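Local structure of cell division control protein Cdc48 (Mycobacterium smegmatis, 5E7P) at residues Leu454-Ala457 with Asp458-Ala462; Ile466-Leu469 with Ser470-Ala473; Thr129-Met132 with Ala133-Lys137; Gly93-Glu96 with Asn97-Val100. The protein probably binds and hydrolyses ATP as a member of the AAA ATPase family, carrying two P-loop ATPase modules behind a CDC48-type N-terminal domain. All blocks are in the same frame, centred on the assembly; numbering follows the deposited sequence.

From the N terminus, contact 4 comes first: residues 93-100 turn out of helix 86-92 into strand 98-104 of the N-terminal domain. Contact 3 follows, where helix 127-133 ends and the chain turns toward strand 138-140 near the first ADP. Much later, contact 1 starts helix 456-462, and contact 2 shapes the loop that leaves it on the way to the second ATPase module. Each is a short local turn, so the four run in series, none nesting or crossing. Contacts 2 and 3, with centres about 12 Å apart, do touch: L469 packs on L135 and G136, and R467 NH2 probably bonds G136 O, joining the loop to the N-terminal region. Contact 4 stands well apart.

Contact 1 of 4, residues Leu454-Ala457 with Asp458-Ala462; sequences LRHA and DLEGA
H456 and E460 sit one turn apart on the same side of helix 456-462. The histidine has CG anti to its own N (chi1 175°), which swings the ring outward beside the next turn, where CB of E460 lies over one face. The glutamate chain runs out extended, and its OE2 ends 3.5 Å from NE2 of H456, with carboxylate and ring planes steeply inclined at 71°. That is a loose approach; the firmer hold on the ring is at ND1, bonded to L413 O. Beneath the pair, E460 N meets H456 O at 3.0 Å, and G461 N reaches A457 O at 2.8 Å.

At the start of the helix, D458 folds back toward R455. R455 is the N-cap; the D458 carboxylate, three residues on, accepts its N-H, with OD2 2.9 Å from R455 N, and D458 N returns to the backbone O of R455 at 3.2 Å. OD2 also pairs with R444 on helix 427-448, but the placement of that oxygen, and so both its bonds, is less sure. On the buried side CD2 of L454 touches CD2 of L459 at 4.1 Å, the two side chains crossing at about a right angle; L454 packs on A441, and L459 on L415 and I418. The helix thus opens packed against 415-420 and 427-448, consistent with the helical lid of the first AAA module.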
loop_
_atom_site.group_PDB
_atom_site.type_symbol
_atom_site.label_atom_id
_atom_site.label_comp_id
_atom_site.label_asym_id
_atom_site.label_seq_id
_atom_site.Cartn_x
_atom_site.Cartn_y
_atom_site.Cartn_z
ATOM N N LEU A 454 -14.246 -18.539 18.318
ATOM C CA LEU A 454 -13.104 -17.633 18.232
ATOM C C LEU A 454 -12.725 -16.997 19.566
ATOM O O LEU A 454 -13.574 -16.468 20.281
ATOM C CB LEU A 454 -13.367 -16.533 17.199
ATOM C CG LEU A 454 -12.655 -16.665 15.853
ATOM C CD1 LEU A 454 -13.238 -17.817 15.051
ATOM C CD2 LEU A 454 -12.733 -15.361 15.072
ATOM N N ARG A 455 -11.438 -17.049 19.888
ATOM C CA ARG A 455 -10.918 -16.387 21.077
ATOM C C ARG A 455 -9.807 -15.418 20.689
ATOM O O ARG A 455 -9.407 -15.360 19.527
ATOM C CB ARG A 455 -10.416 -17.416 22.089
ATOM C CG ARG A 455 -9.414 -18.403 21.523
ATOM C CD ARG A 455 -9.127 -19.523 22.510
ATOM N NE ARG A 455 -10.343 -20.236 22.893
ATOM C CZ ARG A 455 -10.360 -21.338 23.634
ATOM N NH1 ARG A 455 -9.222 -21.863 24.072
ATOM N NH2 ARG A 455 -11.514 -21.919 23.933
ATOM N N HIS A 456 -9.318 -14.655 21.662
ATOM C CA HIS A 456 -8.282 -13.657 21.413
ATOM C C HIS A 456 -6.990 -14.286 20.905
ATOM O O HIS A 456 -6.272 -13.687 20.105
ATOM C CB HIS A 456 -7.996 -12.852 22.679
ATOM C CG HIS A 456 -6.861 -11.890 22.535
ATOM N ND1 HIS A 456 -6.968 -10.711 21.830
ATOM C CD2 HIS A 456 -5.587 -11.939 22.996
ATOM C CE1 HIS A 456 -5.814 -10.070 21.868
ATOM N NE2 HIS A 456 -4.959 -10.794 22.569
ATOM N N ALA A 457 -6.704 -15.496 21.377
ATOM C CA ALA A 457 -5.501 -16.215 20.981
ATOM C C ALA A 457 -5.438 -16.428 19.470
ATOM O O ALA A 457 -4.368 -16.347 18.867
ATOM C CB ALA A 457 -5.423 -17.550 21.707
ATOM N N ASP A 458 -6.592 -16.689 18.866
ATOM C CA ASP A 458 -6.676 -16.958 17.433
ATOM C C ASP A 458 -6.335 -15.731 16.597
ATOM O O ASP A 458 -5.588 -15.821 15.623
ATOM C CB ASP A 458 -8.074 -17.454 17.069
ATOM C CG ASP A 458 -8.493 -18.652 17.890
ATOM O OD1 ASP A 458 -7.625 -19.495 18.202
ATOM O OD2 ASP A 458 -9.691 -18.750 18.229
ATOM N N LEU A 459 -6.893 -14.586 16.979
ATOM C CA LEU A 459 -6.650 -13.343 16.258
ATOM C C LEU A 459 -5.201 -12.904 16.414
ATOM O O LEU A 459 -4.565 -12.486 15.447
ATOM C CB LEU A 459 -7.594 -12.241 16.739
ATOM C CG LEU A 459 -9.088 -12.523 16.568
ATOM C CD1 LEU A 459 -9.904 -11.286 16.892
ATOM C CD2 LEU A 459 -9.396 -13.014 15.163
ATOM N N GLU A 460 -4.683 -13.005 17.632
ATOM C CA GLU A 460 -3.295 -12.650 17.898
ATOM C C GLU A 460 -2.343 -13.604 17.185
ATOM O O GLU A 460 -1.290 -13.194 16.695
ATOM C CB GLU A 460 -3.015 -12.641 19.401
ATOM C CG GLU A 460 -1.582 -12.287 19.760
ATOM C CD GLU A 460 -1.421 -11.924 21.223
ATOM O OE1 GLU A 460 -1.161 -12.835 22.039
ATOM O OE2 GLU A 460 -1.559 -10.726 21.552
ATOM N N GLY A 461 -2.722 -14.878 17.125
ATOM C CA GLY A 461 -1.944 -15.875 16.413
ATOM C C GLY A 461 -1.966 -15.624 14.917
ATOM O O GLY A 461 -0.997 -15.908 14.210
ATOM N N ALA A 462 -3.080 -15.081 14.435
ATOM C CA ALA A 462 -3.236 -14.757 13.024
ATOM C C ALA A 462 -2.252 -13.669 12.604
ATOM O O ALA A 462 -1.774 -13.656 11.470
ATOM C CB ALA A 462 -4.665 -14.317 12.738
#

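Contact 2 of 4, residues Ile466-Leu469 with Ser470-Ala473; sequences IRPL and SRSA
Two overlapping turns roll P468 through S472 into a single 3-10 turn. R471 N reaches back to P468 O at 2.8 Å, and S472 N to L469 O at 3.1 Å. This is the loop leading from helix 456-462 to the second ATPase module, packed here beside the first ADP site: the L469 side chain comes to about 4 Å from G273, which binds the first ADP.

L469 O is gripped twice. Besides the backbone N-H it takes the hydroxyl of S472, whose OG lies 2.7 Å away in the carbonyl plane, on a lone pair. The serine gets there by tucking OG between its own N and carbonyl carbon (chi1 69°), and Q192 NE2 also bonds OG of S472. L469 N is held in turn by D429 OD1.

P468 and R471 lie side by side, CG to CG 3.6 Å, before the arginine bends away to E54 O. R467 kinks at chi3 and lays its guanidinium flat along the turn, with CA of S472 3.4 Å above the centre of the plane. NH2 of R467 probably bonds G136 O. NH1 bonds W55 O and also donates to a water at 3.2 Å, and that water in turn donates to S472 O at 2.7 Å.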
loop_
_atom_site.group_PDB
_atom_site.type_symbol
_atom_site.label_atom_id
_atom_site.label_comp_id
_atom_site.label_asym_id
_atom_site.label_seq_id
_atom_site.Cartn_x
_atom_site.Cartn_y
_atom_site.Cartn_z
ATOM N N ILE A 466 -0.262 -13.197 8.864
ATOM C CA ILE A 466 -0.955 -12.354 7.892
ATOM C C ILE A 466 -0.193 -11.066 7.592
ATOM O O ILE A 466 -0.018 -10.218 8.466
ATOM C CB ILE A 466 -2.379 -11.999 8.354
ATOM C CG1 ILE A 466 -3.213 -13.269 8.528
ATOM C CG2 ILE A 466 -3.040 -11.058 7.357
ATOM C CD1 ILE A 466 -3.285 -14.127 7.282
ATOM N N ARG A 467 0.255 -10.924 6.349
ATOM C CA ARG A 467 0.946 -9.710 5.936
ATOM C C ARG A 467 -0.040 -8.664 5.438
ATOM O O ARG A 467 -0.847 -8.939 4.549
ATOM C CB ARG A 467 1.979 -10.006 4.847
ATOM C CG ARG A 467 2.725 -8.763 4.388
ATOM C CD ARG A 467 3.812 -9.073 3.380
ATOM N NE ARG A 467 3.283 -9.509 2.090
ATOM C CZ ARG A 467 4.023 -9.643 0.993
ATOM N NH1 ARG A 467 5.317 -9.366 1.033
ATOM N NH2 ARG A 467 3.470 -10.047 -0.144
ATOM N N PRO A 468 0.021 -7.456 6.017
ATOM C CA PRO A 468 -0.800 -6.343 5.535
ATOM C C PRO A 468 -0.433 -5.995 4.100
ATOM O O PRO A 468 0.744 -6.041 3.735
ATOM C CB PRO A 468 -0.432 -5.193 6.479
ATOM C CG PRO A 468 0.892 -5.571 7.051
ATOM C CD PRO A 468 0.883 -7.064 7.144
ATOM N N LEU A 469 -1.444 -5.660 3.303
ATOM C CA LEU A 469 -1.270 -5.325 1.893
ATOM C C LEU A 469 -0.285 -4.171 1.715
ATOM O O LEU A 469 0.422 -4.090 0.713
ATOM C CB LEU A 469 -2.625 -4.970 1.277
ATOM C CG LEU A 469 -2.950 -5.506 -0.118
ATOM C CD1 LEU A 469 -2.692 -7.000 -0.187
ATOM C CD2 LEU A 469 -4.396 -5.195 -0.475
ATOM N N SER A 470 -0.220 -3.295 2.711
ATOM C CA SER A 470 0.699 -2.162 2.686
ATOM C C SER A 470 2.167 -2.597 2.734
ATOM O O SER A 470 3.062 -1.797 2.470
ATOM C CB SER A 470 0.403 -1.222 3.852
ATOM O OG SER A 470 0.567 -1.895 5.090
ATOM N N ARG A 471 2.412 -3.858 3.076
ATOM C CA ARG A 471 3.776 -4.379 3.140
ATOM C C ARG A 471 4.086 -5.359 2.011
ATOM O O ARG A 471 5.114 -6.033 2.040
ATOM C CB ARG A 471 4.022 -5.063 4.485
ATOM C CG ARG A 471 3.888 -4.141 5.681
ATOM C CD ARG A 471 5.068 -3.193 5.788
ATOM N NE ARG A 471 6.198 -3.819 6.463
ATOM C CZ ARG A 471 6.360 -3.834 7.783
ATOM N NH1 ARG A 471 5.462 -3.255 8.570
ATOM N NH2 ARG A 471 7.418 -4.427 8.316
ATOM N N SER A 472 3.205 -5.433 1.017
ATOM C CA SER A 472 3.319 -6.449 -0.027
ATOM C C SER A 472 4.094 -5.976 -1.254
ATOM O O SER A 472 4.303 -6.742 -2.191
ATOM C CB SER A 472 1.929 -6.941 -0.448
ATOM O OG SER A 472 1.214 -5.936 -1.149
ATOM N N ALA A 473 4.523 -4.719 -1.246
ATOM C CA ALA A 473 5.252 -4.160 -2.379
ATOM C C ALA A 473 6.183 -3.034 -1.944
ATOM O O ALA A 473 5.746 -1.901 -1.738
ATOM C CB ALA A 473 4.282 -3.665 -3.443
HETATM O O HOH W 1 6.271 -8.588 -1.878
#

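Contact 3 of 4, residues Thr129-Met132 with Ala133-Lys137; sequences TLRM and ALLGK
A133 N donates to T129 O at 2.9 Å, the last well-formed bond of helix 127-133. Beyond it the helix frays into a C-terminal turn. L134 N is shared between two carbonyls, L130 O at 3.0 Å and R131 O at 3.4 Å, both weak and bent, and L134 itself is the first residue to leave helical backbone angles. A type II beta turn follows at once, from L134 to K137, closed by K137 N on L134 O at 3.1 Å. G136 holds its third position with positive phi, a conformation in which a CB would run into the preceding carbonyl oxygen. G136 and K137 also share backbone bonds with V191, tying the turn to the loop between strands 188-190 and 196-199.

The side chains mostly fan outward from this bend, touching backbone oxygens rather than each other. L130 meets V197 and W199 on strand 196-199, while A133 touches W173. R131 runs out to S195 O, which its NH1 bonds. M132, with CG anti to N (chi1 179°), stretches outward until its tail hooks round at chi3, bringing the side chain to about 4 Å from the bound ADP.

After the helix, L134 curls its CB back to 3.5 Å from L130 O. L135 does likewise one residue on: it packs against P193 of the ADP pocket, and its CB rests 3.4 Å from R131 O.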
loop_
_atom_site.group_PDB
_atom_site.type_symbol
_atom_site.label_atom_id
_atom_site.label_comp_id
_atom_site.label_asym_id
_atom_site.label_seq_id
_atom_site.Cartn_x
_atom_site.Cartn_y
_atom_site.Cartn_z
ATOM N N THR A 129 -12.853 -14.760 -6.764
ATOM C CA THR A 129 -12.638 -15.556 -5.563
ATOM C C THR A 129 -11.165 -15.928 -5.430
ATOM O O THR A 129 -10.604 -15.880 -4.334
ATOM C CB THR A 129 -13.496 -16.836 -5.583
ATOM O OG1 THR A 129 -14.883 -16.478 -5.613
ATOM C CG2 THR A 129 -13.225 -17.687 -4.355
ATOM N N LEU A 130 -10.548 -16.295 -6.553
ATOM C CA LEU A 130 -9.124 -16.613 -6.589
ATOM C C LEU A 130 -8.280 -15.447 -6.090
ATOM O O LEU A 130 -7.366 -15.628 -5.284
ATOM C CB LEU A 130 -8.683 -16.983 -8.008
ATOM C CG LEU A 130 -9.051 -18.365 -8.552
ATOM C CD1 LEU A 130 -8.584 -18.513 -9.992
ATOM C CD2 LEU A 130 -8.464 -19.464 -7.678
ATOM N N ARG A 131 -8.589 -14.250 -6.578
ATOM C CA ARG A 131 -7.844 -13.054 -6.210
ATOM C C ARG A 131 -8.027 -12.727 -4.732
ATOM O O ARG A 131 -7.079 -12.339 -4.050
ATOM C CB ARG A 131 -8.279 -11.874 -7.076
ATOM C CG ARG A 131 -7.583 -10.570 -6.752
ATOM C CD ARG A 131 -8.003 -9.493 -7.735
ATOM N NE ARG A 131 -9.457 -9.372 -7.829
ATOM C CZ ARG A 131 -10.097 -8.852 -8.871
ATOM N NH1 ARG A 131 -9.411 -8.409 -9.919
ATOM N NH2 ARG A 131 -11.420 -8.781 -8.874
ATOM N N MET A 132 -9.250 -12.892 -4.243
ATOM C CA MET A 132 -9.547 -12.669 -2.834
ATOM C C MET A 132 -8.764 -13.627 -1.936
ATOM O O MET A 132 -8.213 -13.226 -0.909
ATOM C CB MET A 132 -11.045 -12.835 -2.580
ATOM C CG MET A 132 -11.457 -12.636 -1.130
ATOM S SD MET A 132 -13.192 -13.040 -0.853
ATOM C CE MET A 132 -13.983 -11.960 -2.043
ATOM N N ALA A 133 -8.717 -14.893 -2.334
ATOM C CA ALA A 133 -8.075 -15.929 -1.534
ATOM C C ALA A 133 -6.551 -15.817 -1.540
ATOM O O ALA A 133 -5.889 -16.240 -0.594
ATOM C CB ALA A 133 -8.510 -17.309 -2.017
ATOM N N LEU A 134 -5.999 -15.251 -2.609
ATOM C CA LEU A 134 -4.549 -15.166 -2.761
ATOM C C LEU A 134 -4.032 -13.739 -2.638
ATOM O O LEU A 134 -2.878 -13.461 -2.960
ATOM C CB LEU A 134 -4.119 -15.754 -4.107
ATOM C CG LEU A 134 -4.358 -17.252 -4.296
ATOM C CD1 LEU A 134 -4.018 -17.673 -5.719
ATOM C CD2 LEU A 134 -3.550 -18.053 -3.288
ATOM N N LEU A 135 -4.891 -12.840 -2.166
ATOM C CA LEU A 135 -4.546 -11.426 -2.069
ATOM C C LEU A 135 -3.299 -11.199 -1.217
ATOM O O LEU A 135 -3.235 -11.631 -0.066
ATOM C CB LEU A 135 -5.726 -10.633 -1.503
ATOM C CG LEU A 135 -5.685 -9.112 -1.664
ATOM C CD1 LEU A 135 -5.655 -8.725 -3.139
ATOM C CD2 LEU A 135 -6.880 -8.473 -0.968
ATOM N N GLY A 136 -2.306 -10.532 -1.798
ATOM C CA GLY A 136 -1.095 -10.178 -1.078
ATOM C C GLY A 136 0.028 -11.196 -1.173
ATOM O O GLY A 136 1.180 -10.879 -0.881
ATOM N N LYS A 137 -0.298 -12.419 -1.578
ATOM C CA LYS A 137 0.696 -13.488 -1.631
ATOM C C LYS A 137 1.600 -13.393 -2.859
ATOM O O LYS A 137 1.181 -12.910 -3.912
ATOM C CB LYS A 137 0.017 -14.858 -1.568
ATOM C CG LYS A 137 -0.747 -15.095 -0.278
ATOM C CD LYS A 137 -1.124 -16.556 -0.105
ATOM C CE LYS A 137 -1.767 -16.792 1.256
ATOM N NZ LYS A 137 -2.051 -18.234 1.494
#

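Contact 4 of 4, residues Gly93-Glu96 with Asn97-Val100; sequences GVRE and NAAV
V94 points straight at the strand it precedes and spreads its two methyls along it. CG1, anti to N (chi1 -176°), reaches CB of A98 at 4.0 Å and comes to 3.5 Å from A99 O, while CG2 meets CG2 of V100 at 4.2 Å. The two valines cross at about a right angle, forming a small apolar patch, buried at the two valines, that continues to A26 of strand 22-28.

R95 bends at chi3 so that its guanidinium doubles back on the turn: CB of A98 sits 3.7 Å above one face, offset toward the rim, and NH1 is the guanidinium atom nearest that CB. R95 and A98 are the ends of a type II beta turn, closed by A98 N on R95 O at 3.3 Å, with N97 in its positive-phi third position. Just upstream, G93 ends helix 86-92 as the C-prime residue of a Schellman motif, so the chain swings from helix into strand 98-104 within the double-psi barrel domain of CDC48 proteins.

On the solvent side E96 and N97 lie alongside each other, pointing the same way, their carboxylate and amide planes 22° apart. A water spans the two, donating to E96 OE1 at 2.8 Å and weakly accepting from N97 ND2.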
loop_
_atom_site.group_PDB
_atom_site.type_symbol
_atom_site.label_atom_id
_atom_site.label_comp_id
_atom_site.label_asym_id
_atom_site.label_seq_id
_atom_site.Cartn_x
_atom_site.Cartn_y
_atom_site.Cartn_z
ATOM N N GLY A 93 13.040 -26.464 -4.570
ATOM C CA GLY A 93 13.862 -27.598 -4.948
ATOM C C GLY A 93 14.929 -27.883 -3.910
ATOM O O GLY A 93 16.085 -28.141 -4.247
ATOM N N VAL A 94 14.536 -27.829 -2.643
ATOM C CA VAL A 94 15.455 -28.063 -1.539
ATOM C C VAL A 94 14.970 -29.214 -0.663
ATOM O O VAL A 94 13.808 -29.249 -0.255
ATOM C CB VAL A 94 15.610 -26.803 -0.662
ATOM C CG1 VAL A 94 16.643 -27.033 0.431
ATOM C CG2 VAL A 94 15.990 -25.607 -1.516
ATOM N N ARG A 95 15.863 -30.158 -0.383
ATOM C CA ARG A 95 15.558 -31.253 0.531
ATOM C C ARG A 95 15.579 -30.747 1.968
ATOM O O ARG A 95 16.120 -29.678 2.247
ATOM C CB ARG A 95 16.571 -32.387 0.364
ATOM C CG ARG A 95 16.518 -33.079 -0.986
ATOM C CD ARG A 95 17.694 -34.034 -1.173
ATOM N NE ARG A 95 18.963 -33.324 -1.325
ATOM C CZ ARG A 95 19.852 -33.151 -0.351
ATOM N NH1 ARG A 95 20.977 -32.487 -0.589
ATOM N NH2 ARG A 95 19.622 -33.640 0.860
ATOM N N GLU A 96 14.990 -31.514 2.880
ATOM C CA GLU A 96 15.005 -31.138 4.287
ATOM C C GLU A 96 16.427 -31.218 4.835
ATOM O O GLU A 96 17.182 -32.128 4.487
ATOM C CB GLU A 96 14.063 -32.026 5.101
ATOM C CG GLU A 96 13.796 -31.511 6.507
ATOM C CD GLU A 96 12.852 -32.401 7.294
ATOM O OE1 GLU A 96 12.677 -32.154 8.507
ATOM O OE2 GLU A 96 12.286 -33.345 6.701
ATOM N N ASN A 97 16.783 -30.250 5.674
ATOM C CA ASN A 97 18.122 -30.145 6.257
ATOM C C ASN A 97 19.230 -29.913 5.229
ATOM O O ASN A 97 20.409 -30.109 5.522
ATOM C CB ASN A 97 18.447 -31.360 7.135
ATOM C CG ASN A 97 17.471 -31.526 8.281
ATOM O OD1 ASN A 97 16.798 -32.550 8.394
ATOM N ND2 ASN A 97 17.388 -30.515 9.141
ATOM N N ALA A 98 18.845 -29.487 4.028
ATOM C CA ALA A 98 19.813 -29.160 2.987
ATOM C C ALA A 98 20.053 -27.653 2.924
ATOM O O ALA A 98 19.451 -26.888 3.677
ATOM C CB ALA A 98 19.349 -29.685 1.639
ATOM N N ALA A 99 20.934 -27.232 2.024
ATOM C CA ALA A 99 21.292 -25.823 1.910
ATOM C C ALA A 99 20.302 -25.057 1.043
ATOM O O ALA A 99 19.804 -25.580 0.046
ATOM C CB ALA A 99 22.705 -25.675 1.359
ATOM N N VAL A 100 20.021 -23.816 1.432
ATOM C CA VAL A 100 19.158 -22.941 0.644
ATOM C C VAL A 100 19.752 -21.535 0.523
ATOM O O VAL A 100 20.269 -20.979 1.494
ATOM C CB VAL A 100 17.720 -22.876 1.220
ATOM C CG1 VAL A 100 17.729 -22.384 2.660
ATOM C CG2 VAL A 100 16.831 -21.997 0.351
HETATM O O HOH W 2 14.578 -30.344 9.488
#